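Local structure of nucleoporin NUP82 (5CWW) at residues P499-V504 / I510-L515; D376-D381 / Q436-L441; T516-R521 / D539-G544; S493-S498 / L573-L578; C258-T261 / W267-M270. The protein probably acts as a structural component of the nuclear pore complex and as a docking partner for transport factors, this part being its N-terminal beta-propeller domain. All coordinates share one frame; numbering follows the deposited sequence.

Interaction 1. Residues P499-V504 / I510-L515; sequences PYSFYV and ITYISL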
# COMPACT_ATOMS: atom_id res chain seq x y z
N PRO B 499 -11.67 -0.70 -15.88
CA PRO B 499 -10.59 -0.98 -14.92
C PRO B 499 -9.30 -1.40 -15.61
O PRO B 499 -8.22 -1.27 -15.03
CB PRO B 499 -11.15 -2.13 -14.07
CG PRO B 499 -12.59 -2.26 -14.43
CD PRO B 499 -12.73 -1.72 -15.81
N TYR B 500 -9.42 -1.90 -16.84
CA TYR B 500 -8.28 -2.47 -17.55
C TYR B 500 -7.52 -1.41 -18.34
O TYR B 500 -6.58 -1.72 -19.07
CB TYR B 500 -8.74 -3.60 -18.46
CG TYR B 500 -9.27 -4.77 -17.66
CD1 TYR B 500 -8.40 -5.65 -17.03
CD2 TYR B 500 -10.63 -4.98 -17.51
CE1 TYR B 500 -8.87 -6.71 -16.28
CE2 TYR B 500 -11.12 -6.04 -16.77
CZ TYR B 500 -10.23 -6.90 -16.15
OH TYR B 500 -10.71 -7.95 -15.40
N SER B 501 -7.94 -0.16 -18.19
CA SER B 501 -7.16 0.98 -18.65
C SER B 501 -6.77 1.82 -17.45
O SER B 501 -7.48 1.85 -16.45
CB SER B 501 -7.94 1.81 -19.67
OG SER B 501 -8.15 1.08 -20.87
N PHE B 502 -5.64 2.51 -17.55
CA PHE B 502 -5.17 3.36 -16.45
C PHE B 502 -4.09 4.32 -16.95
O PHE B 502 -3.62 4.20 -18.08
CB PHE B 502 -4.64 2.51 -15.29
CG PHE B 502 -3.64 1.47 -15.70
CD1 PHE B 502 -4.06 0.23 -16.17
CD2 PHE B 502 -2.28 1.72 -15.61
CE1 PHE B 502 -3.13 -0.73 -16.54
CE2 PHE B 502 -1.35 0.76 -15.98
CZ PHE B 502 -1.78 -0.47 -16.45
N TYR B 503 -3.72 5.27 -16.10
CA TYR B 503 -2.77 6.31 -16.47
C TYR B 503 -1.52 6.31 -15.60
O TYR B 503 -1.55 5.86 -14.46
CB TYR B 503 -3.44 7.67 -16.41
CG TYR B 503 -4.69 7.74 -17.25
CD1 TYR B 503 -4.61 8.05 -18.60
CD2 TYR B 503 -5.94 7.49 -16.70
CE1 TYR B 503 -5.75 8.10 -19.37
CE2 TYR B 503 -7.08 7.55 -17.47
CZ TYR B 503 -6.98 7.85 -18.81
OH TYR B 503 -8.11 7.91 -19.60
N VAL B 504 -0.43 6.82 -16.16
CA VAL B 504 0.80 7.06 -15.43
C VAL B 504 1.14 8.54 -15.53
O VAL B 504 1.35 9.06 -16.63
CB VAL B 504 1.96 6.20 -15.96
CG1 VAL B 504 3.29 6.59 -15.30
CG2 VAL B 504 1.68 4.73 -15.74
N ILE B 510 2.27 12.53 -19.12
CA ILE B 510 1.21 11.58 -18.78
C ILE B 510 1.08 10.52 -19.87
O ILE B 510 1.20 10.82 -21.06
CB ILE B 510 -0.15 12.29 -18.60
CG1 ILE B 510 -0.03 13.42 -17.57
CG2 ILE B 510 -1.22 11.29 -18.17
CD1 ILE B 510 -1.26 14.28 -17.44
N THR B 511 0.84 9.28 -19.45
CA THR B 511 0.72 8.15 -20.37
C THR B 511 -0.56 7.35 -20.14
O THR B 511 -0.90 7.02 -19.00
CB THR B 511 1.92 7.20 -20.25
OG1 THR B 511 3.13 7.91 -20.53
CG2 THR B 511 1.80 6.02 -21.22
N TYR B 512 -1.26 7.04 -21.23
CA TYR B 512 -2.42 6.16 -21.20
C TYR B 512 -1.99 4.72 -21.47
O TYR B 512 -1.17 4.47 -22.35
CB TYR B 512 -3.46 6.60 -22.24
CG TYR B 512 -4.60 5.62 -22.44
CD1 TYR B 512 -5.69 5.61 -21.59
CD2 TYR B 512 -4.58 4.71 -23.49
CE1 TYR B 512 -6.73 4.72 -21.77
CE2 TYR B 512 -5.62 3.81 -23.67
CZ TYR B 512 -6.69 3.82 -22.81
OH TYR B 512 -7.73 2.94 -22.99
N ILE B 513 -2.54 3.79 -20.71
CA ILE B 513 -2.22 2.37 -20.85
C ILE B 513 -3.51 1.56 -20.84
O ILE B 513 -4.43 1.88 -20.09
CB ILE B 513 -1.30 1.86 -19.71
CG1 ILE B 513 0.03 2.62 -19.71
CG2 ILE B 513 -1.05 0.36 -19.84
CD1 ILE B 513 0.86 2.42 -18.45
N SER B 514 -3.57 0.52 -21.67
CA SER B 514 -4.72 -0.38 -21.67
C SER B 514 -4.32 -1.84 -21.89
O SER B 514 -3.47 -2.14 -22.73
CB SER B 514 -5.72 0.02 -22.74
OG SER B 514 -6.73 -0.97 -22.83
N LEU B 515 -4.96 -2.73 -21.14
CA LEU B 515 -4.69 -4.16 -21.22
C LEU B 515 -5.74 -4.89 -22.05
O LEU B 515 -5.67 -6.11 -22.21
CB LEU B 515 -4.63 -4.76 -19.82
CG LEU B 515 -3.75 -3.99 -18.83
CD1 LEU B 515 -3.70 -4.71 -17.49
CD2 LEU B 515 -2.35 -3.78 -19.39
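Ser-501 OG is held by two hydroxyls of the neighbouring strand: it shares a 2.9 Å hydrogen bond with Tyr-512 OH and receives a weak one, 3.2 Å, from Ser-514 OG, whose stronger partner is Thr-516. A small serine suits this place because its short arm lets the tyrosine lie along the sheet surface and end on it. Tyr-503 shares that face, its CE1 reaching the edge of the Tyr-512 ring at CD1 (3.3 Å), with the two ring planes inclined at 56°.

On the other face, Phe-502 has CG wedged between its own N and carbonyl carbon (chi1 51°), which swings the ring over toward the partner strand. Ile-513 CB then lies over the ring face, 4.1 Å from the centroid, while Leu-515 CG meets the ring edge. The branched Ile-513 also sends CD1 to Val-504 CG2 (3.7 Å), closing an apolar surface against strand 427-432.

Paired backbone bonds join Phe-502 with Ile-513 and Val-504 with Thr-511, and Leu-515 N adds a 2.8 Å bond to Tyr-500 O. This is an antiparallel beta hairpin, the two middle strands of a four-stranded sheet typical of a beta-propeller blade.

Interaction 2. Residues D376-D381 / Q436-L441; sequences DLNPED and QVKICL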
# COMPACT_ATOMS: atom_id res chain seq x y z
N ASP B 376 8.15 -14.34 -11.25
CA ASP B 376 8.56 -15.35 -12.22
C ASP B 376 8.75 -14.69 -13.59
O ASP B 376 7.98 -13.81 -13.98
CB ASP B 376 7.53 -16.47 -12.30
CG ASP B 376 8.01 -17.66 -13.10
OD1 ASP B 376 9.23 -17.80 -13.31
OD2 ASP B 376 7.15 -18.47 -13.52
N LEU B 377 9.80 -15.11 -14.31
CA LEU B 377 10.17 -14.51 -15.59
C LEU B 377 10.44 -13.01 -15.47
O LEU B 377 10.21 -12.25 -16.41
CB LEU B 377 9.09 -14.75 -16.65
CG LEU B 377 8.69 -16.20 -16.92
CD1 LEU B 377 7.73 -16.25 -18.09
CD2 LEU B 377 9.91 -17.08 -17.19
N ASN B 378 10.92 -12.58 -14.31
CA ASN B 378 11.31 -11.19 -14.11
C ASN B 378 12.47 -10.82 -15.03
O ASN B 378 13.35 -11.63 -15.27
CB ASN B 378 11.69 -10.95 -12.65
CG ASN B 378 11.88 -9.48 -12.33
OD1 ASN B 378 10.92 -8.72 -12.24
ND2 ASN B 378 13.13 -9.07 -12.15
N PRO B 379 12.46 -9.59 -15.57
CA PRO B 379 13.62 -9.15 -16.36
C PRO B 379 14.91 -9.20 -15.54
O PRO B 379 14.90 -8.84 -14.36
CB PRO B 379 13.27 -7.70 -16.73
CG PRO B 379 11.79 -7.63 -16.65
CD PRO B 379 11.39 -8.57 -15.55
N GLU B 380 15.99 -9.66 -16.16
CA GLU B 380 17.26 -9.77 -15.46
C GLU B 380 18.08 -8.50 -15.65
O GLU B 380 17.87 -7.75 -16.61
CB GLU B 380 18.05 -10.99 -15.96
CG GLU B 380 18.27 -11.03 -17.47
CD GLU B 380 18.99 -12.28 -17.92
OE1 GLU B 380 19.21 -13.19 -17.08
OE2 GLU B 380 19.35 -12.37 -19.12
N ASP B 381 18.99 -8.25 -14.72
CA ASP B 381 19.86 -7.08 -14.76
C ASP B 381 19.08 -5.77 -14.72
O ASP B 381 19.38 -4.83 -15.46
CB ASP B 381 20.76 -7.12 -16.00
CG ASP B 381 21.61 -8.36 -16.07
OD1 ASP B 381 21.91 -8.94 -15.00
OD2 ASP B 381 21.99 -8.77 -17.19
N GLN B 436 9.24 2.78 -15.29
CA GLN B 436 9.02 1.43 -15.79
C GLN B 436 7.72 0.87 -15.22
O GLN B 436 7.45 1.01 -14.02
CB GLN B 436 10.19 0.51 -15.42
CG GLN B 436 10.02 -0.95 -15.84
CD GLN B 436 10.92 -1.89 -15.07
OE1 GLN B 436 10.58 -2.33 -13.96
NE2 GLN B 436 12.07 -2.22 -15.65
N VAL B 437 6.93 0.24 -16.08
CA VAL B 437 5.70 -0.42 -15.67
C VAL B 437 5.84 -1.92 -15.86
O VAL B 437 6.35 -2.39 -16.88
CB VAL B 437 4.48 0.08 -16.47
CG1 VAL B 437 3.22 -0.66 -16.05
CG2 VAL B 437 4.31 1.58 -16.29
N LYS B 438 5.39 -2.68 -14.86
CA LYS B 438 5.44 -4.13 -14.91
C LYS B 438 4.04 -4.69 -14.69
O LYS B 438 3.39 -4.38 -13.69
CB LYS B 438 6.42 -4.66 -13.87
CG LYS B 438 6.78 -6.12 -14.04
CD LYS B 438 7.87 -6.56 -13.07
CE LYS B 438 9.22 -5.95 -13.41
NZ LYS B 438 10.23 -6.20 -12.36
N ILE B 439 3.59 -5.51 -15.63
CA ILE B 439 2.27 -6.12 -15.56
C ILE B 439 2.41 -7.58 -15.16
O ILE B 439 2.96 -8.39 -15.91
CB ILE B 439 1.52 -6.03 -16.91
CG1 ILE B 439 1.50 -4.58 -17.42
CG2 ILE B 439 0.10 -6.57 -16.77
CD1 ILE B 439 0.87 -3.59 -16.46
N CYS B 440 1.92 -7.91 -13.97
CA CYS B 440 2.03 -9.26 -13.43
C CYS B 440 0.66 -9.91 -13.30
O CYS B 440 -0.33 -9.23 -13.00
CB CYS B 440 2.73 -9.23 -12.07
SG CYS B 440 4.32 -8.39 -12.10
N LEU B 441 0.62 -11.22 -13.50
CA LEU B 441 -0.62 -11.98 -13.38
C LEU B 441 -0.55 -12.90 -12.17
O LEU B 441 0.45 -13.59 -11.95
CB LEU B 441 -0.88 -12.80 -14.64
CG LEU B 441 -1.00 -12.01 -15.95
CD1 LEU B 441 -1.04 -12.96 -17.14
CD2 LEU B 441 -2.23 -11.11 -15.93
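The flat carboxamide of Asn-378 is met at its oxygen, where Lys-438 NZ lies in the carbonyl plane on a lone pair of OD1; ND2 gives a hydrogen bond to Glu-382 OE2. Beside it the pyrrolidine ring of Pro-379 turns CD to the end of the lysine chain, 4.0 Å from Lys-438 CE. The contact belongs to one blade of the beta-propeller. Strand 469-476 runs between strand 374-376, from which the loop 376-381 departs, and strand 437-441, so the lysine must reach across a whole strand, brushing Thr-475 on the way.

A long, flexible residue is what this span calls for. The Lys-438 chain leaves the backbone extended and then bends once, at chi3 (-71°), to bring the ammonium group round to the amide, the two side chains crossing at about a right angle. The charge has a second partner in Glu-382, with which NZ forms a salt bridge. Glu-382 thus reaches both members of the pair, one oxygen to each, and would be expected to hold the amide in its orientation, oxygen toward the ammonium. Beside this site, the chain of another protein packs an apolar side chain on Pro-379, and a basic side chain of that other chain pairs with Asp-376. The central bond itself is short, with Lys-438 NZ 2.6 Å from Asn-378 OD1 and a C=O...N angle of 143°.

Interaction 3. Residues T516-R521 / D539-G544; sequences TPWVFR and DLLAKG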
# COMPACT_ATOMS: atom_id res chain seq x y z
N THR B 516 -6.71 -4.14 -22.57
CA THR B 516 -7.69 -4.70 -23.50
C THR B 516 -7.21 -4.50 -24.93
O THR B 516 -6.48 -3.55 -25.20
CB THR B 516 -9.08 -4.06 -23.33
OG1 THR B 516 -9.01 -2.67 -23.68
CG2 THR B 516 -9.56 -4.19 -21.89
N PRO B 517 -7.63 -5.38 -25.86
CA PRO B 517 -8.49 -6.54 -25.64
C PRO B 517 -7.73 -7.78 -25.17
O PRO B 517 -8.32 -8.85 -25.07
CB PRO B 517 -9.11 -6.77 -27.02
CG PRO B 517 -8.06 -6.32 -27.96
CD PRO B 517 -7.37 -5.15 -27.29
N TRP B 518 -6.44 -7.63 -24.89
CA TRP B 518 -5.60 -8.78 -24.57
C TRP B 518 -6.11 -9.59 -23.37
O TRP B 518 -6.03 -10.82 -23.37
CB TRP B 518 -4.16 -8.34 -24.29
CG TRP B 518 -3.35 -9.42 -23.66
CD1 TRP B 518 -2.70 -10.43 -24.29
CD2 TRP B 518 -3.12 -9.59 -22.26
NE1 TRP B 518 -2.08 -11.24 -23.36
CE2 TRP B 518 -2.32 -10.74 -22.11
CE3 TRP B 518 -3.51 -8.89 -21.11
CZ2 TRP B 518 -1.90 -11.20 -20.86
CZ3 TRP B 518 -3.09 -9.35 -19.88
CH2 TRP B 518 -2.29 -10.49 -19.76
N VAL B 519 -6.63 -8.91 -22.35
CA VAL B 519 -7.13 -9.59 -21.17
C VAL B 519 -8.39 -10.39 -21.50
O VAL B 519 -8.64 -11.44 -20.92
CB VAL B 519 -7.45 -8.61 -20.01
CG1 VAL B 519 -6.17 -8.01 -19.46
CG2 VAL B 519 -8.42 -7.53 -20.45
N PHE B 520 -9.17 -9.88 -22.45
CA PHE B 520 -10.38 -10.57 -22.90
C PHE B 520 -10.04 -11.83 -23.70
O PHE B 520 -10.76 -12.82 -23.63
CB PHE B 520 -11.24 -9.62 -23.73
CG PHE B 520 -11.76 -8.44 -22.97
CD1 PHE B 520 -12.32 -8.59 -21.71
CD2 PHE B 520 -11.69 -7.16 -23.51
CE1 PHE B 520 -12.80 -7.49 -21.00
CE2 PHE B 520 -12.16 -6.07 -22.81
CZ PHE B 520 -12.72 -6.23 -21.56
N ARG B 521 -8.96 -11.78 -24.47
CA ARG B 521 -8.54 -12.94 -25.26
C ARG B 521 -8.05 -14.06 -24.34
O ARG B 521 -8.27 -15.24 -24.62
CB ARG B 521 -7.45 -12.56 -26.26
CG ARG B 521 -7.87 -11.54 -27.30
CD ARG B 521 -6.84 -11.44 -28.42
NE ARG B 521 -6.79 -10.11 -29.01
CZ ARG B 521 -7.64 -9.66 -29.93
NH1 ARG B 521 -8.62 -10.43 -30.37
NH2 ARG B 521 -7.50 -8.43 -30.41
N ASP B 539 0.14 -19.70 -27.43
CA ASP B 539 1.41 -19.27 -27.99
C ASP B 539 1.22 -17.99 -28.80
O ASP B 539 2.06 -17.09 -28.77
CB ASP B 539 2.02 -20.36 -28.87
CG ASP B 539 3.29 -19.92 -29.55
OD1 ASP B 539 4.36 -19.96 -28.89
OD2 ASP B 539 3.23 -19.53 -30.73
N LEU B 540 0.11 -17.91 -29.53
CA LEU B 540 -0.21 -16.72 -30.31
C LEU B 540 -0.49 -15.53 -29.40
O LEU B 540 -0.07 -14.41 -29.68
CB LEU B 540 -1.42 -16.99 -31.21
CG LEU B 540 -1.28 -18.17 -32.17
CD1 LEU B 540 -2.55 -18.34 -32.99
CD2 LEU B 540 -0.08 -17.99 -33.09
N LEU B 541 -1.19 -15.79 -28.30
CA LEU B 541 -1.53 -14.75 -27.34
C LEU B 541 -0.28 -14.19 -26.66
O LEU B 541 -0.17 -12.98 -26.46
CB LEU B 541 -2.50 -15.31 -26.30
CG LEU B 541 -3.05 -14.32 -25.27
CD1 LEU B 541 -4.50 -14.64 -24.95
CD2 LEU B 541 -2.21 -14.35 -24.00
N ALA B 542 0.65 -15.07 -26.31
CA ALA B 542 1.91 -14.64 -25.70
C ALA B 542 2.76 -13.88 -26.71
O ALA B 542 3.57 -13.03 -26.34
CB ALA B 542 2.67 -15.84 -25.16
N LYS B 543 2.58 -14.21 -27.99
CA LYS B 543 3.29 -13.52 -29.06
C LYS B 543 2.60 -12.20 -29.40
O LYS B 543 3.21 -11.31 -30.00
CB LYS B 543 3.36 -14.41 -30.31
CG LYS B 543 4.40 -15.51 -30.21
CD LYS B 543 4.40 -16.39 -31.45
CE LYS B 543 5.49 -17.45 -31.38
NZ LYS B 543 5.52 -18.31 -32.59
N GLY B 544 1.34 -12.07 -29.01
CA GLY B 544 0.61 -10.82 -29.16
C GLY B 544 1.27 -9.71 -28.37
O GLY B 544 1.85 -9.96 -27.31
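Leu-541 and Trp-518 each send CG out opposite the backbone N (chi1 -175° and 167°), which carries the leucine branches across to the indole. There the two side chains cross at about a right angle. Leu-541 CD2 settles obliquely against the five-membered ring, 3.2 Å from Trp-518 NE1 and 4.0 Å from Trp-518 CD1. The other branch, Leu-541 CD1, turns to the helix beside it, touching Arg-521 CB at 3.8 Å and Arg-521 C at 3.6 Å. A forked leucine suits the spot because its two methyls serve both residues at once.

Of the Arg-521 side chain, CB is what touches the leucine; its guanidinium leads away and lies over Pro-517 CB. Replacing Leu-541 with an alanine would probably open a gap beside the indole and strip the Arg-521 backbone of its methyl cover. Trp-518 is also stacked on Phe-473, so the leucine packs on a ring already anchored to the sheet. Along helix 534-543, Lys-543 bridges to Asp-539 one turn earlier, and Asp-539 has a further salt bridge to another protein chain.

With no hydrogen bond across it, the joining of helices 518-526 and 534-543 here rests on apolar contact, and the charged groups stay at its margin.

Interaction 4. Residues S493-S498 / L573-L578; sequences SEDATS and LGYFIL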
# COMPACT_ATOMS: atom_id res chain seq x y z
N SER B 493 -3.20 6.08 -12.05
CA SER B 493 -4.56 6.59 -11.92
C SER B 493 -5.51 5.67 -12.67
O SER B 493 -5.20 5.22 -13.77
CB SER B 493 -4.67 8.01 -12.47
OG SER B 493 -3.76 8.88 -11.84
N GLU B 494 -6.67 5.39 -12.09
CA GLU B 494 -7.64 4.51 -12.73
C GLU B 494 -8.41 5.26 -13.82
O GLU B 494 -8.60 6.47 -13.74
CB GLU B 494 -8.62 3.93 -11.71
CG GLU B 494 -9.63 2.95 -12.31
CD GLU B 494 -10.49 2.26 -11.27
OE1 GLU B 494 -10.29 2.51 -10.06
OE2 GLU B 494 -11.37 1.47 -11.67
N ASP B 495 -8.83 4.52 -14.84
CA ASP B 495 -9.67 5.07 -15.90
C ASP B 495 -11.14 4.88 -15.55
O ASP B 495 -11.55 3.80 -15.12
CB ASP B 495 -9.36 4.41 -17.24
CG ASP B 495 -10.21 4.95 -18.37
OD1 ASP B 495 -11.32 4.42 -18.58
OD2 ASP B 495 -9.76 5.89 -19.06
N ALA B 496 -11.93 5.94 -15.73
CA ALA B 496 -13.33 5.94 -15.33
C ALA B 496 -14.20 4.97 -16.14
O ALA B 496 -15.24 4.53 -15.65
CB ALA B 496 -13.90 7.35 -15.46
N THR B 497 -13.77 4.63 -17.35
CA THR B 497 -14.60 3.83 -18.25
C THR B 497 -14.28 2.34 -18.20
O THR B 497 -15.13 1.51 -18.54
CB THR B 497 -14.47 4.30 -19.71
OG1 THR B 497 -13.19 3.91 -20.24
CG2 THR B 497 -14.63 5.82 -19.81
N SER B 498 -13.06 1.99 -17.79
CA SER B 498 -12.65 0.59 -17.72
C SER B 498 -11.56 0.37 -16.69
O SER B 498 -10.61 1.15 -16.61
CB SER B 498 -12.16 0.12 -19.09
OG SER B 498 -11.55 -1.15 -18.98
N LEU B 573 -20.18 16.74 -20.57
CA LEU B 573 -18.84 17.29 -20.74
C LEU B 573 -17.97 16.37 -21.60
O LEU B 573 -17.04 16.82 -22.26
CB LEU B 573 -18.17 17.51 -19.39
CG LEU B 573 -18.78 18.61 -18.51
CD1 LEU B 573 -18.16 18.59 -17.13
CD2 LEU B 573 -18.62 19.98 -19.15
N GLY B 574 -18.28 15.07 -21.57
CA GLY B 574 -17.57 14.10 -22.38
C GLY B 574 -16.57 13.26 -21.61
O GLY B 574 -16.67 13.11 -20.39
N TYR B 575 -15.59 12.74 -22.34
CA TYR B 575 -14.61 11.80 -21.81
C TYR B 575 -13.21 12.38 -21.95
O TYR B 575 -12.73 12.60 -23.06
CB TYR B 575 -14.73 10.46 -22.54
CG TYR B 575 -13.67 9.43 -22.21
CD1 TYR B 575 -13.26 9.19 -20.90
CD2 TYR B 575 -13.10 8.66 -23.22
CE1 TYR B 575 -12.30 8.24 -20.62
CE2 TYR B 575 -12.15 7.71 -22.95
CZ TYR B 575 -11.75 7.50 -21.65
OH TYR B 575 -10.79 6.54 -21.39
N PHE B 576 -12.56 12.65 -20.82
CA PHE B 576 -11.28 13.33 -20.83
C PHE B 576 -10.46 13.08 -19.57
O PHE B 576 -10.95 12.52 -18.59
CB PHE B 576 -11.49 14.84 -21.00
CG PHE B 576 -12.25 15.48 -19.87
CD1 PHE B 576 -13.62 15.32 -19.75
CD2 PHE B 576 -11.58 16.26 -18.93
CE1 PHE B 576 -14.31 15.92 -18.71
CE2 PHE B 576 -12.27 16.86 -17.89
CZ PHE B 576 -13.64 16.69 -17.78
N ILE B 577 -9.20 13.50 -19.62
CA ILE B 577 -8.30 13.44 -18.47
C ILE B 577 -8.09 14.83 -17.91
O ILE B 577 -8.03 15.80 -18.65
CB ILE B 577 -6.93 12.86 -18.86
CG1 ILE B 577 -7.10 11.46 -19.42
CG2 ILE B 577 -5.99 12.82 -17.66
CD1 ILE B 577 -5.96 11.09 -20.30
N LEU B 578 -7.98 14.91 -16.59
CA LEU B 578 -7.71 16.16 -15.91
C LEU B 578 -6.42 16.06 -15.10
O LEU B 578 -6.25 15.14 -14.30
CB LEU B 578 -8.88 16.55 -15.00
CG LEU B 578 -8.76 17.89 -14.29
CD1 LEU B 578 -8.74 19.04 -15.30
CD2 LEU B 578 -9.90 18.07 -13.30
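Tyr-575 reaches across to the turn of Asp-495 and Thr-497, and its side chain can be followed outward. CB, set so that CG is anti to the backbone N (chi1 173°), aims the ring at the turn. Further out, CD1 and CE1 lie beneath the methyl of Thr-497: its CG2 is 3.5 Å from Tyr-575 CE1 and stands over the ring face, 3.9 Å from the centroid, in a CH-pi contact. CZ is brushed by the same methyl. At the tip, OH gives a hydrogen bond to Asp-495 OD2, 2.6 Å long, on the syn lone pair. The carboxylate lies at the ring edge with its plane turned 86° from the ring.

The second oxygen works within the turn and takes three bonds. Asp-495 OD1 accepts from Thr-497 OG1 at 2.6 Å on its syn lone pair, from Thr-497 N at 2.7 Å from above the carboxylate plane, and from Ser-498 N on the anti side. OD2 is also met weakly by Tyr-503 OH. So many donors would probably favour a charged carboxylate, and they fix its rotation. With an alanine in place of Asp-495, the tyrosine hydroxyl is likely to lose its acceptor and the turn its two backbone ties, leaving the loop freer to shift.

Threonine fits because its hydroxyl serves the aspartate while its methyl covers the ring. The turn is an Asx turn following strand 491-494, and the tyrosine links it to the adjoining propeller sheet that holds strand 576-580.

Interaction 5. Residues C258-T261 / W267-M270; sequences CFPT and WAPM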
# COMPACT_ATOMS: atom_id res chain seq x y z
N CYS B 258 -2.81 -0.43 -2.01
CA CYS B 258 -4.12 -0.31 -2.63
C CYS B 258 -4.97 -1.55 -2.40
O CYS B 258 -4.44 -2.63 -2.11
CB CYS B 258 -3.97 -0.06 -4.13
SG CYS B 258 -3.26 -1.46 -5.03
N PHE B 259 -6.28 -1.37 -2.49
CA PHE B 259 -7.21 -2.48 -2.63
C PHE B 259 -7.47 -2.68 -4.11
O PHE B 259 -7.32 -1.74 -4.89
CB PHE B 259 -8.52 -2.21 -1.89
CG PHE B 259 -8.43 -2.36 -0.40
CD1 PHE B 259 -8.34 -3.61 0.18
CD2 PHE B 259 -8.43 -1.24 0.42
CE1 PHE B 259 -8.26 -3.75 1.55
CE2 PHE B 259 -8.35 -1.38 1.79
CZ PHE B 259 -8.26 -2.63 2.36
N PRO B 260 -7.85 -3.90 -4.51
CA PRO B 260 -8.24 -4.05 -5.91
C PRO B 260 -9.41 -3.14 -6.25
O PRO B 260 -10.21 -2.79 -5.38
CB PRO B 260 -8.64 -5.52 -6.00
CG PRO B 260 -7.79 -6.18 -4.99
CD PRO B 260 -7.72 -5.20 -3.84
N THR B 261 -9.46 -2.74 -7.52
CA THR B 261 -10.62 -2.09 -8.10
C THR B 261 -11.86 -2.88 -7.70
O THR B 261 -11.83 -4.11 -7.70
CB THR B 261 -10.50 -2.02 -9.63
OG1 THR B 261 -10.33 -3.34 -10.15
CG2 THR B 261 -9.31 -1.17 -10.04
N TRP B 267 -11.44 -13.30 -3.25
CA TRP B 267 -10.83 -12.66 -2.09
C TRP B 267 -10.35 -11.25 -2.37
O TRP B 267 -9.90 -10.55 -1.47
CB TRP B 267 -9.66 -13.50 -1.59
CG TRP B 267 -10.05 -14.87 -1.12
CD1 TRP B 267 -9.88 -16.05 -1.78
CD2 TRP B 267 -10.67 -15.20 0.13
NE1 TRP B 267 -10.35 -17.09 -1.02
CE2 TRP B 267 -10.85 -16.59 0.15
CE3 TRP B 267 -11.10 -14.44 1.23
CZ2 TRP B 267 -11.44 -17.25 1.23
CZ3 TRP B 267 -11.69 -15.10 2.30
CH2 TRP B 267 -11.84 -16.49 2.29
N ALA B 268 -10.43 -10.83 -3.64
CA ALA B 268 -9.86 -9.56 -4.07
C ALA B 268 -10.32 -8.36 -3.24
O ALA B 268 -9.49 -7.55 -2.82
CB ALA B 268 -10.20 -9.32 -5.54
N PRO B 269 -11.63 -8.24 -2.97
CA PRO B 269 -12.03 -7.03 -2.23
C PRO B 269 -11.68 -7.06 -0.74
O PRO B 269 -11.96 -6.07 -0.05
CB PRO B 269 -13.55 -6.99 -2.43
CG PRO B 269 -13.96 -8.31 -3.01
CD PRO B 269 -12.75 -9.16 -3.20
N MET B 270 -11.07 -8.14 -0.26
CA MET B 270 -10.55 -8.19 1.11
C MET B 270 -9.03 -8.26 1.13
O MET B 270 -8.44 -8.58 2.16
CB MET B 270 -11.09 -9.41 1.86
CG MET B 270 -12.58 -9.60 1.78
SD MET B 270 -13.07 -11.11 2.60
CE MET B 270 -14.75 -11.26 1.99
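Pro-260 and Ala-268 make the main apolar contact, with Pro-260 CG 4.0 Å from Ala-268 CB. Alanine suits this place because its single methyl lets the two backbones come close (Pro-260 CA and Ala-268 CA are 6.0 Å apart), and the compact proline ring packs on it through CG and CB.

Contacts with carbonyl oxygens form the second kind. Ala-268 O rests against the same ring, 3.1 Å from Pro-260 CG and equally near Pro-260 CD, the carbon bonded to the ring nitrogen and so slightly polarised. More loosely, Pro-269 O approaches Phe-259 CD1 obliquely at 4.4 Å. No hydrogen bond joins the two segments.

The one backbone bond lies inside segment 267-270, from Met-270 N to Trp-267 O at 2.9 Å. It closes a short 3-10 turn, to which the rigid Pro-269 is well matched, since it has no N-H to offer.

Both segments belong to the connection between strands 254-258 and 272-276, neighbours in one propeller sheet. Thr-261 pairs through its backbone with Val-394 of strand 389-395, whereas Trp-267 and Met-270 pack on helices 298-315 and 321-338, touching Leu-302 of the first and residues such as Gln-330 and Trp-333 of the second.

Overall arrangement
From the N terminus, interaction 5 comes first, closing the short connection between strands 254-258 and 272-276. Interaction 2 follows and closes a longer loop of 54 residues within the next sheet. Interaction 4 then opens the widest loop, 74 residues from 493-498 to 573-578, and both interaction 1, a tight hairpin, and interaction 3, a helix pair, are nested inside it, one after the other. None of them cross. Interaction 1 is the hub: it touches all four others, packing on interaction 2 through Phe-502 and Ile-439 and sharing a sheet with interaction 4. Together they tie successive propeller sheets, and the helices between 509-514 and 548-554, into one body.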